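Local coordinates for choline binding protein PCPA (PDB 4CP6) that is a leucine-rich-repeat choline-binding protein of Streptococcus pneumoniae and a vaccine antigen, probably displayed at the bacterial surface through its attachment to choline, at residues I131-D137 against Y152-F158; D235-I240 against E256-A261; F329-N335 against P353-G359. All coordinates share one frame; numbering follows the deposited sequence.

Interaction 1 of 3, residues I131-D137 against Y152-F158; sequences IEDRAFD and YIGTSAF
Two successive coils of the BspA-type leucine-rich-repeat solenoid stack here: I131 pairs with I153 as parallel strand ends, and the type II turn E132–A135 lies on its counterpart G154–A157. I131 N donates to Y152 O, and I131 O takes the G154 N-H at 2.7 Å. Beyond the strands the ladder runs on through the turns, R134 N bonding to T155 O and F136 N to A157 O, each at 2.8 Å. One side-chain rung joins them: with CG beside the backbone N (chi1 -56°), D133 turns OD1 over the neighbouring coil, where T155 N meets it at 3.0 Å from above the carboxylate plane. Water 1 also donates to this oxygen and to E132 OE1, while accepting from Y152 OH, so one solvent molecule ties both acids to the phenol. The Y152 ring itself lies obliquely beside the E132 carboxylate, planes 35° apart, CE2 touching both its oxygens. Farther along, the R134 guanidinium is covered on one face by S156 CB, 3.7 Å above its centre, with D137 OD2 lying in its plane, salt-bridged to NH1 at 2.9 Å; D137 OD1 is engaged by H113. On the interior side the rings of F136 and F158 are nearly parallel (3°) but offset, with little face-on-face contact, CD2 of F136 meeting CE1 of F158 at 3.6 Å. I131 adds CG2 against the A157 methyl and CD1 near F158. The coil of H113 covers the other side of 131–137, F112 stacking on F136 and I107 and K110 continuing the backbone ladder, while I131 and I153 both rest on L146 of strand 143–146 across the core.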
loop_
_atom_site.group_PDB
_atom_site.type_symbol
_atom_site.label_atom_id
_atom_site.label_comp_id
_atom_site.label_asym_id
_atom_site.label_seq_id
_atom_site.Cartn_x
_atom_site.Cartn_y
_atom_site.Cartn_z
ATOM N N ILE A 131 4.395 -17.535 -1.906
ATOM C CA ILE A 131 3.057 -17.249 -1.421
ATOM C C ILE A 131 2.503 -16.351 -2.533
ATOM O O ILE A 131 2.988 -15.224 -2.716
ATOM C CB ILE A 131 3.060 -16.527 -0.048
ATOM C CG1 ILE A 131 3.590 -17.442 1.056
ATOM C CG2 ILE A 131 1.632 -16.025 0.291
ATOM C CD1 ILE A 131 3.808 -16.697 2.405
ATOM N N GLU A 132 1.506 -16.848 -3.272
ATOM C CA GLU A 132 0.963 -16.105 -4.393
ATOM C C GLU A 132 -0.063 -15.063 -3.969
ATOM O O GLU A 132 -0.352 -14.897 -2.779
ATOM C CB GLU A 132 0.445 -17.066 -5.473
ATOM C CG GLU A 132 1.593 -17.688 -6.279
ATOM C CD GLU A 132 2.343 -16.708 -7.173
ATOM O OE1 GLU A 132 1.791 -15.620 -7.458
ATOM O OE2 GLU A 132 3.452 -17.068 -7.639
ATOM N N ASP A 133 -0.566 -14.307 -4.955
ATOM C CA ASP A 133 -1.406 -13.161 -4.723
ATOM C C ASP A 133 -2.547 -13.405 -3.787
ATOM O O ASP A 133 -3.242 -14.413 -3.908
ATOM C CB ASP A 133 -1.953 -12.607 -6.040
ATOM C CG ASP A 133 -0.899 -12.234 -7.065
ATOM O OD1 ASP A 133 0.316 -12.240 -6.719
ATOM O OD2 ASP A 133 -1.277 -11.774 -8.149
ATOM N N ARG A 134 -2.753 -12.476 -2.855
ATOM C CA ARG A 134 -3.925 -12.519 -1.967
ATOM C C ARG A 134 -4.065 -13.826 -1.194
ATOM O O ARG A 134 -5.188 -14.206 -0.809
ATOM C CB ARG A 134 -5.215 -12.167 -2.759
ATOM C CG ARG A 134 -5.170 -10.734 -3.254
ATOM C CD ARG A 134 -6.444 -10.296 -3.963
ATOM N NE ARG A 134 -6.394 -8.863 -4.299
ATOM C CZ ARG A 134 -6.717 -7.880 -3.447
ATOM N NH1 ARG A 134 -7.159 -8.166 -2.218
ATOM N NH2 ARG A 134 -6.620 -6.606 -3.824
ATOM N N ALA A 135 -2.949 -14.518 -0.937
ATOM C CA ALA A 135 -3.073 -15.793 -0.223
ATOM C C ALA A 135 -3.743 -15.667 1.135
ATOM O O ALA A 135 -4.472 -16.591 1.532
ATOM C CB ALA A 135 -1.717 -16.436 -0.072
ATOM N N PHE A 136 -3.531 -14.555 1.839
ATOM C CA PHE A 136 -4.075 -14.342 3.174
ATOM C C PHE A 136 -4.817 -13.021 3.225
ATOM O O PHE A 136 -4.911 -12.429 4.307
ATOM C CB PHE A 136 -2.941 -14.355 4.221
ATOM C CG PHE A 136 -2.225 -15.676 4.350
ATOM C CD1 PHE A 136 -2.704 -16.659 5.203
ATOM C CD2 PHE A 136 -1.100 -15.962 3.574
ATOM C CE1 PHE A 136 -2.040 -17.879 5.337
ATOM C CE2 PHE A 136 -0.443 -17.193 3.697
ATOM C CZ PHE A 136 -0.939 -18.146 4.562
ATOM N N ASP A 137 -5.418 -12.566 2.099
ATOM C CA ASP A 137 -6.108 -11.293 2.203
ATOM C C ASP A 137 -7.365 -11.422 3.069
ATOM O O ASP A 137 -8.015 -12.474 3.091
ATOM C CB ASP A 137 -6.375 -10.623 0.850
ATOM C CG ASP A 137 -7.386 -11.294 -0.044
ATOM O OD1 ASP A 137 -7.621 -12.506 0.125
ATOM O OD2 ASP A 137 -7.944 -10.595 -0.924
ATOM N N TYR A 152 9.344 -15.386 -2.410
ATOM C CA TYR A 152 8.455 -14.476 -3.095
ATOM C C TYR A 152 7.154 -14.338 -2.330
ATOM O O TYR A 152 6.532 -15.340 -1.980
ATOM C CB TYR A 152 8.138 -15.113 -4.472
ATOM C CG TYR A 152 7.141 -14.331 -5.298
ATOM C CD1 TYR A 152 7.552 -13.274 -6.103
ATOM C CD2 TYR A 152 5.783 -14.651 -5.282
ATOM C CE1 TYR A 152 6.635 -12.526 -6.832
ATOM C CE2 TYR A 152 4.857 -13.909 -6.006
ATOM C CZ TYR A 152 5.294 -12.849 -6.779
ATOM O OH TYR A 152 4.358 -12.129 -7.466
ATOM N N ILE A 153 6.703 -13.094 -2.130
ATOM C CA ILE A 153 5.382 -12.797 -1.552
ATOM C C ILE A 153 4.607 -12.021 -2.607
ATOM O O ILE A 153 5.080 -10.966 -3.048
ATOM C CB ILE A 153 5.493 -12.001 -0.246
ATOM C CG1 ILE A 153 6.157 -12.863 0.846
ATOM C CG2 ILE A 153 4.100 -11.450 0.182
ATOM C CD1 ILE A 153 6.394 -12.099 2.156
ATOM N N GLY A 154 3.462 -12.552 -3.022
ATOM C CA GLY A 154 2.627 -11.972 -4.058
ATOM C C GLY A 154 1.819 -10.744 -3.684
ATOM O O GLY A 154 1.819 -10.297 -2.542
ATOM N N THR A 155 1.149 -10.185 -4.712
ATOM C CA THR A 155 0.386 -8.957 -4.603
ATOM C C THR A 155 -0.687 -9.087 -3.550
ATOM O O THR A 155 -1.423 -10.069 -3.529
ATOM C CB THR A 155 -0.190 -8.616 -5.949
ATOM O OG1 THR A 155 0.919 -8.339 -6.818
ATOM C CG2 THR A 155 -1.126 -7.405 -5.910
ATOM N N SER A 156 -0.771 -8.091 -2.659
ATOM C CA SER A 156 -1.828 -8.034 -1.654
ATOM C C SER A 156 -1.879 -9.305 -0.800
ATOM O O SER A 156 -2.948 -9.644 -0.264
ATOM C CB SER A 156 -3.175 -7.775 -2.335
ATOM O OG SER A 156 -3.157 -6.469 -2.896
ATOM N N ALA A 157 -0.731 -9.990 -0.626
ATOM C CA ALA A 157 -0.773 -11.274 0.091
ATOM C C ALA A 157 -1.361 -11.226 1.481
ATOM O O ALA A 157 -2.061 -12.171 1.855
ATOM C CB ALA A 157 0.616 -11.914 0.149
ATOM N N PHE A 158 -1.110 -10.174 2.261
ATOM C CA PHE A 158 -1.658 -10.091 3.620
ATOM C C PHE A 158 -2.599 -8.916 3.766
ATOM O O PHE A 158 -3.000 -8.598 4.881
ATOM C CB PHE A 158 -0.521 -9.990 4.679
ATOM C CG PHE A 158 0.338 -11.225 4.723
ATOM C CD1 PHE A 158 -0.041 -12.326 5.485
ATOM C CD2 PHE A 158 1.486 -11.325 3.940
ATOM C CE1 PHE A 158 0.728 -13.494 5.497
ATOM C CE2 PHE A 158 2.254 -12.503 3.941
ATOM C CZ PHE A 158 1.853 -13.587 4.707
HETATM O O HOH W 1 2.134 -13.193 -8.471
#

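Interaction 2 of 3, residues D235-I240 against E256-A261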
loop_
_atom_site.group_PDB
_atom_site.type_symbol
_atom_site.label_atom_id
_atom_site.label_comp_id
_atom_site.label_asym_id
_atom_site.label_seq_id
_atom_site.Cartn_x
_atom_site.Cartn_y
_atom_site.Cartn_z
ATOM N N ASP A 235 20.461 3.969 -1.506
ATOM C CA ASP A 235 21.109 5.239 -1.887
ATOM C C ASP A 235 20.357 6.505 -1.408
ATOM O O ASP A 235 20.828 7.624 -1.660
ATOM C CB ASP A 235 21.359 5.272 -3.401
ATOM C CG ASP A 235 20.111 5.274 -4.294
ATOM O OD1 ASP A 235 18.994 5.517 -3.773
ATOM O OD2 ASP A 235 20.244 5.017 -5.503
ATOM N N LYS A 236 19.215 6.327 -0.695
ATOM C CA LYS A 236 18.398 7.408 -0.118
ATOM C C LYS A 236 17.781 8.319 -1.177
ATOM O O LYS A 236 17.205 9.350 -0.806
ATOM C CB LYS A 236 19.170 8.201 0.957
ATOM C CG LYS A 236 19.474 7.344 2.203
ATOM C CD LYS A 236 20.626 7.909 3.063
ATOM C CE LYS A 236 20.305 9.169 3.846
ATOM N NZ LYS A 236 19.366 8.914 4.968
ATOM N N THR A 237 17.794 7.911 -2.468
ATOM C CA THR A 237 17.123 8.708 -3.495
ATOM C C THR A 237 15.610 8.554 -3.436
ATOM O O THR A 237 14.894 9.439 -3.915
ATOM C CB THR A 237 17.631 8.395 -4.890
ATOM O OG1 THR A 237 17.319 7.036 -5.255
ATOM C CG2 THR A 237 19.118 8.709 -5.037
ATOM N N GLN A 238 15.121 7.426 -2.884
ATOM C CA GLN A 238 13.677 7.182 -2.802
ATOM C C GLN A 238 13.289 7.062 -1.365
ATOM O O GLN A 238 13.802 6.171 -0.672
ATOM C CB GLN A 238 13.277 5.890 -3.572
ATOM C CG GLN A 238 13.760 5.856 -5.034
ATOM C CD GLN A 238 13.517 4.552 -5.736
ATOM O OE1 GLN A 238 14.443 3.769 -5.982
ATOM N NE2 GLN A 238 12.281 4.339 -6.156
ATOM N N LEU A 239 12.376 7.924 -0.885
ATOM C CA LEU A 239 11.795 7.758 0.432
ATOM C C LEU A 239 10.563 6.898 0.144
ATOM O O LEU A 239 9.603 7.354 -0.500
ATOM C CB LEU A 239 11.460 9.109 1.100
ATOM C CG LEU A 239 11.089 9.017 2.566
ATOM C CD1 LEU A 239 11.220 10.410 3.234
ATOM C CD2 LEU A 239 9.662 8.418 2.784
ATOM N N ILE A 240 10.631 5.621 0.564
ATOM C CA ILE A 240 9.592 4.668 0.223
ATOM C C ILE A 240 8.425 4.741 1.204
ATOM O O ILE A 240 7.268 4.766 0.771
ATOM C CB ILE A 240 10.184 3.242 0.139
ATOM C CG1 ILE A 240 11.281 3.190 -0.947
ATOM C CG2 ILE A 240 9.083 2.179 -0.159
ATOM C CD1 ILE A 240 12.107 1.897 -0.948
ATOM N N GLU A 256 19.795 13.672 -0.179
ATOM C CA GLU A 256 19.857 12.786 -1.342
ATOM C C GLU A 256 18.496 12.488 -1.939
ATOM O O GLU A 256 18.455 11.969 -3.031
ATOM C CB GLU A 256 20.455 11.424 -0.935
ATOM C CG GLU A 256 21.911 11.468 -0.468
ATOM C CD GLU A 256 22.128 11.738 1.012
ATOM O OE1 GLU A 256 21.131 11.808 1.768
ATOM O OE2 GLU A 256 23.308 11.852 1.420
ATOM N N THR A 257 17.393 12.778 -1.213
ATOM C CA THR A 257 16.067 12.395 -1.703
ATOM C C THR A 257 15.729 13.006 -3.044
ATOM O O THR A 257 15.846 14.227 -3.207
ATOM C CB THR A 257 14.986 12.701 -0.673
ATOM O OG1 THR A 257 15.447 12.486 0.659
ATOM C CG2 THR A 257 13.714 11.917 -0.916
ATOM N N LYS A 258 15.305 12.174 -4.004
ATOM C CA LYS A 258 14.870 12.626 -5.330
ATOM C C LYS A 258 13.348 12.453 -5.459
ATOM O O LYS A 258 12.700 13.180 -6.224
ATOM C CB LYS A 258 15.551 11.839 -6.435
ATOM C CG LYS A 258 17.068 12.029 -6.424
ATOM C CD LYS A 258 17.705 11.527 -7.713
ATOM C CE LYS A 258 19.056 12.167 -7.957
ATOM N NZ LYS A 258 20.174 11.334 -7.433
ATOM N N GLU A 259 12.768 11.473 -4.750
ATOM C CA GLU A 259 11.329 11.285 -4.847
ATOM C C GLU A 259 10.734 10.730 -3.591
ATOM O O GLU A 259 11.378 9.939 -2.865
ATOM C CB GLU A 259 10.960 10.403 -6.052
ATOM C CG GLU A 259 11.377 8.963 -5.914
ATOM C CD GLU A 259 10.926 8.092 -7.073
ATOM O OE1 GLU A 259 9.700 7.967 -7.312
ATOM O OE2 GLU A 259 11.817 7.528 -7.741
ATOM N N LEU A 260 9.446 11.101 -3.368
ATOM C CA LEU A 260 8.634 10.497 -2.319
ATOM C C LEU A 260 7.773 9.489 -3.042
ATOM O O LEU A 260 7.071 9.857 -4.001
ATOM C CB LEU A 260 7.763 11.508 -1.579
ATOM C CG LEU A 260 8.489 12.729 -1.038
ATOM C CD1 LEU A 260 7.533 13.592 -0.274
ATOM C CD2 LEU A 260 9.637 12.333 -0.105
ATOM N N ALA A 261 7.831 8.223 -2.634
ATOM C CA ALA A 261 7.045 7.189 -3.304
ATOM C C ALA A 261 5.568 7.430 -3.096
ATOM O O ALA A 261 5.140 8.118 -2.154
ATOM C CB ALA A 261 7.393 5.820 -2.710
#
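The Q238 amide and the E259 carboxylate lie side by side, their planes 26° apart, with NE2 of Q238 3.6 Å from OE2 of E259, a loose approach rather than a bond. E259 reaches this position by tucking CG between its backbone N and carbonyl carbon (chi1 69°), which sets the two extended chains flank to flank, CG near CG. A second carboxylate, that of D235, gathers T237 N and T237 OG1 on OD1 from the same face of its plane, and S233 OG bonds to that oxygen as well; the N-H closes an Asx turn and the T237 hydroxyl bond measures 2.7 Å. That turn presents T237 O to the opposite segment, where it accepts twice, from E259 N and, at 2.8 Å, from K258 N, the latter tilted 26° from the carbonyl plane. The parallel pairing then becomes regular: L239 N bonds to E259 O, and A261 N to L239 O at 2.9 Å. On the leucine face L239 CB packs against L260 CD2 at 3.9 Å, the two chains running alongside each other, and T257 CG2 fills in beneath L239 CB; T257 OG1 is hydrogen-bonded to P254 O. At the other end K258 lays its aliphatic chain beside T237, whose CG2 lies 3.7 Å from NZ, and K236 crosses E256 with CE, not NZ, touching OE1. The K236 ammonium instead takes part in a cation-pi contact with F232. The chemistry is therefore divided: backbone bonds and a buried leucine pair carry the join, while K236 meets the E256 carboxylate by a methylene, its NZ 4.7 Å from OE1, so any attraction is probably indirect and mild.

Interaction 3 of 3, residues F329-N335 against P353-G359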
loop_
_atom_site.group_PDB
_atom_site.type_symbol
_atom_site.label_atom_id
_atom_site.label_comp_id
_atom_site.label_asym_id
_atom_site.label_seq_id
_atom_site.Cartn_x
_atom_site.Cartn_y
_atom_site.Cartn_z
ATOM N N PHE A 329 1.297 18.324 -12.860
ATOM C CA PHE A 329 0.349 18.104 -11.774
ATOM C C PHE A 329 -0.565 16.954 -12.156
ATOM O O PHE A 329 -1.150 16.988 -13.250
ATOM C CB PHE A 329 -0.538 19.323 -11.546
ATOM C CG PHE A 329 0.178 20.528 -11.031
ATOM C CD1 PHE A 329 0.503 20.643 -9.681
ATOM C CD2 PHE A 329 0.541 21.557 -11.889
ATOM C CE1 PHE A 329 1.199 21.760 -9.209
ATOM C CE2 PHE A 329 1.219 22.674 -11.411
ATOM C CZ PHE A 329 1.524 22.782 -10.078
ATOM N N GLY A 330 -0.739 15.970 -11.270
ATOM C CA GLY A 330 -1.696 14.915 -11.555
ATOM C C GLY A 330 -3.117 15.426 -11.347
ATOM O O GLY A 330 -3.353 16.528 -10.818
ATOM N N LYS A 331 -4.083 14.584 -11.708
ATOM C CA LYS A 331 -5.512 14.886 -11.542
ATOM C C LYS A 331 -5.827 14.976 -10.039
ATOM O O LYS A 331 -5.316 14.176 -9.256
ATOM C CB LYS A 331 -6.329 13.772 -12.223
ATOM C CG LYS A 331 -7.832 13.970 -12.249
ATOM C CD LYS A 331 -8.493 12.927 -13.162
ATOM C CE LYS A 331 -9.998 12.894 -13.030
ATOM N NZ LYS A 331 -10.641 12.211 -14.193
ATOM N N HIS A 332 -6.650 15.929 -9.610
ATOM C CA HIS A 332 -7.024 16.072 -8.194
ATOM C C HIS A 332 -5.802 16.177 -7.298
ATOM O O HIS A 332 -5.719 15.517 -6.267
ATOM C CB HIS A 332 -7.971 14.951 -7.726
ATOM C CG HIS A 332 -9.314 15.033 -8.375
ATOM N ND1 HIS A 332 -10.237 16.010 -8.038
ATOM C CD2 HIS A 332 -9.826 14.271 -9.361
ATOM C CE1 HIS A 332 -11.311 15.743 -8.778
ATOM N NE2 HIS A 332 -11.089 14.752 -9.618
ATOM N N VAL A 333 -4.851 17.042 -7.669
ATOM C CA VAL A 333 -3.629 17.134 -6.898
ATOM C C VAL A 333 -3.886 17.672 -5.486
ATOM O O VAL A 333 -3.175 17.273 -4.554
ATOM C CB VAL A 333 -2.548 17.914 -7.661
ATOM C CG1 VAL A 333 -2.983 19.358 -7.926
ATOM C CG2 VAL A 333 -1.230 17.877 -6.900
ATOM N N MET A 334 -4.877 18.593 -5.326
ATOM C CA MET A 334 -5.218 19.160 -4.010
ATOM C C MET A 334 -6.708 19.003 -3.793
ATOM O O MET A 334 -7.524 19.606 -4.519
ATOM C CB MET A 334 -4.839 20.643 -3.924
ATOM C CG MET A 334 -3.327 20.890 -3.976
ATOM S SD MET A 334 -2.934 22.654 -4.186
ATOM C CE MET A 334 -3.360 22.882 -5.938
ATOM N N ASN A 335 -7.085 18.234 -2.789
ATOM C CA ASN A 335 -8.512 18.046 -2.536
ATOM C C ASN A 335 -8.727 17.836 -1.036
ATOM O O ASN A 335 -8.043 17.008 -0.417
ATOM C CB ASN A 335 -9.081 16.848 -3.338
ATOM C CG ASN A 335 -10.538 16.539 -3.023
ATOM O OD1 ASN A 335 -10.854 15.987 -1.963
ATOM N ND2 ASN A 335 -11.465 16.921 -3.902
ATOM N N PRO A 353 -4.181 22.733 -14.786
ATOM C CA PRO A 353 -4.966 21.645 -15.364
ATOM C C PRO A 353 -6.345 21.473 -14.768
ATOM O O PRO A 353 -6.696 22.098 -13.757
ATOM C CB PRO A 353 -4.091 20.419 -15.099
ATOM C CG PRO A 353 -3.402 20.736 -13.819
ATOM C CD PRO A 353 -3.141 22.222 -13.865
ATOM N N SER A 354 -7.132 20.572 -15.369
ATOM C CA SER A 354 -8.429 20.227 -14.849
ATOM C C SER A 354 -8.242 19.604 -13.477
ATOM O O SER A 354 -7.241 18.912 -13.226
ATOM C CB SER A 354 -9.058 19.165 -15.748
ATOM O OG SER A 354 -9.417 19.765 -16.982
ATOM N N PHE A 355 -9.220 19.795 -12.597
ATOM C CA PHE A 355 -9.274 19.130 -11.282
ATOM C C PHE A 355 -8.105 19.493 -10.365
ATOM O O PHE A 355 -7.716 18.707 -9.491
ATOM C CB PHE A 355 -9.373 17.596 -11.454
ATOM C CG PHE A 355 -10.514 17.171 -12.358
ATOM C CD1 PHE A 355 -11.822 17.507 -12.053
ATOM C CD2 PHE A 355 -10.264 16.478 -13.532
ATOM C CE1 PHE A 355 -12.875 17.113 -12.883
ATOM C CE2 PHE A 355 -11.317 16.096 -14.375
ATOM C CZ PHE A 355 -12.610 16.412 -14.036
ATOM N N PHE A 356 -7.578 20.693 -10.515
ATOM C CA PHE A 356 -6.442 21.184 -9.748
ATOM C C PHE A 356 -6.744 21.382 -8.266
ATOM O O PHE A 356 -5.981 20.915 -7.397
ATOM C CB PHE A 356 -5.996 22.481 -10.396
ATOM C CG PHE A 356 -4.774 23.152 -9.835
ATOM C CD1 PHE A 356 -3.512 22.585 -9.997
ATOM C CD2 PHE A 356 -4.864 24.417 -9.253
ATOM C CE1 PHE A 356 -2.360 23.253 -9.545
ATOM C CE2 PHE A 356 -3.717 25.081 -8.806
ATOM C CZ PHE A 356 -2.478 24.493 -8.970
ATOM N N LEU A 357 -7.887 22.043 -7.955
ATOM C CA LEU A 357 -8.213 22.366 -6.571
ATOM C C LEU A 357 -9.702 22.194 -6.370
ATOM O O LEU A 357 -10.498 22.740 -7.149
ATOM C CB LEU A 357 -7.721 23.774 -6.284
ATOM C CG LEU A 357 -7.994 24.298 -4.893
ATOM C CD1 LEU A 357 -7.278 23.444 -3.811
ATOM C CD2 LEU A 357 -7.589 25.738 -4.772
ATOM N N SER A 358 -10.088 21.381 -5.385
ATOM C CA SER A 358 -11.492 21.031 -5.195
ATOM C C SER A 358 -11.697 20.467 -3.799
ATOM O O SER A 358 -10.755 20.340 -3.000
ATOM C CB SER A 358 -11.937 19.990 -6.239
ATOM O OG SER A 358 -11.193 18.785 -6.092
ATOM N N GLY A 359 -12.945 20.097 -3.511
ATOM C CA GLY A 359 -13.303 19.483 -2.240
ATOM C C GLY A 359 -13.499 20.464 -1.110
ATOM O O GLY A 359 -13.716 21.652 -1.333
HETATM O O HOH W 2 -4.938 18.715 -11.305
HETATM O O HOH W 3 -8.623 18.693 -6.812
#
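S358 OG is gripped from two sides: N335 ND2 donates to it at 2.9 Å, nearly in the amide plane, and the hydroxyl itself gives its hydrogen to water 3. That water also donates to M334 O and F355 O, so it bridges both segments at the point where their strands begin; S358 N closes on M334 O at 3.2 Å, and M334 N makes a weak bond to F356 O. The H332 ring lies with its edge toward S358 OG, while F355 CB sits over one face, 3.7 Å from the centroid, as a CH-pi contact; K331 runs its extended chain beside the F355 ring. Inward, a chi1 of -176° (CG anti to the backbone N) carries the F356 ring to M334 and F329. M334 CE lies over its face, 3.6 Å from the centroid, with the sulfur more distant above that face, a Met-aromatic contact. The ring's edge meets the face of F329, T-shaped, planes at 88°. Strands 334–335 and 357–358 are adjacent members of a short parallel sheet, and the bends preceding them, with apolar residues packed inward against L320, L322 and L343, are typical of successive coils in a leucine-rich-repeat solenoid.

All three contacts join neighbouring coils of one elongated solenoid, in series along the chain, and none touches another: nearest atoms are about 14 Å apart between interactions 1 and 2, about 12 Å between 2 and 3. Interaction 1 is buried, interactions 2 and 3 only partly. Each uses parallel strand pairing; interaction 1 stacks type II turns from both segments, interaction 3 has one. Phenylalanines run parallel in interaction 1 and at right angles in interaction 3; water bridges both, through side chains in the first and largely backbone carbonyls in the other. Interaction 2, where an antiparallel hairpin strand meets the first strand of a parallel run, joins through backbone bonds, with leucines on one face and polar chains on the other.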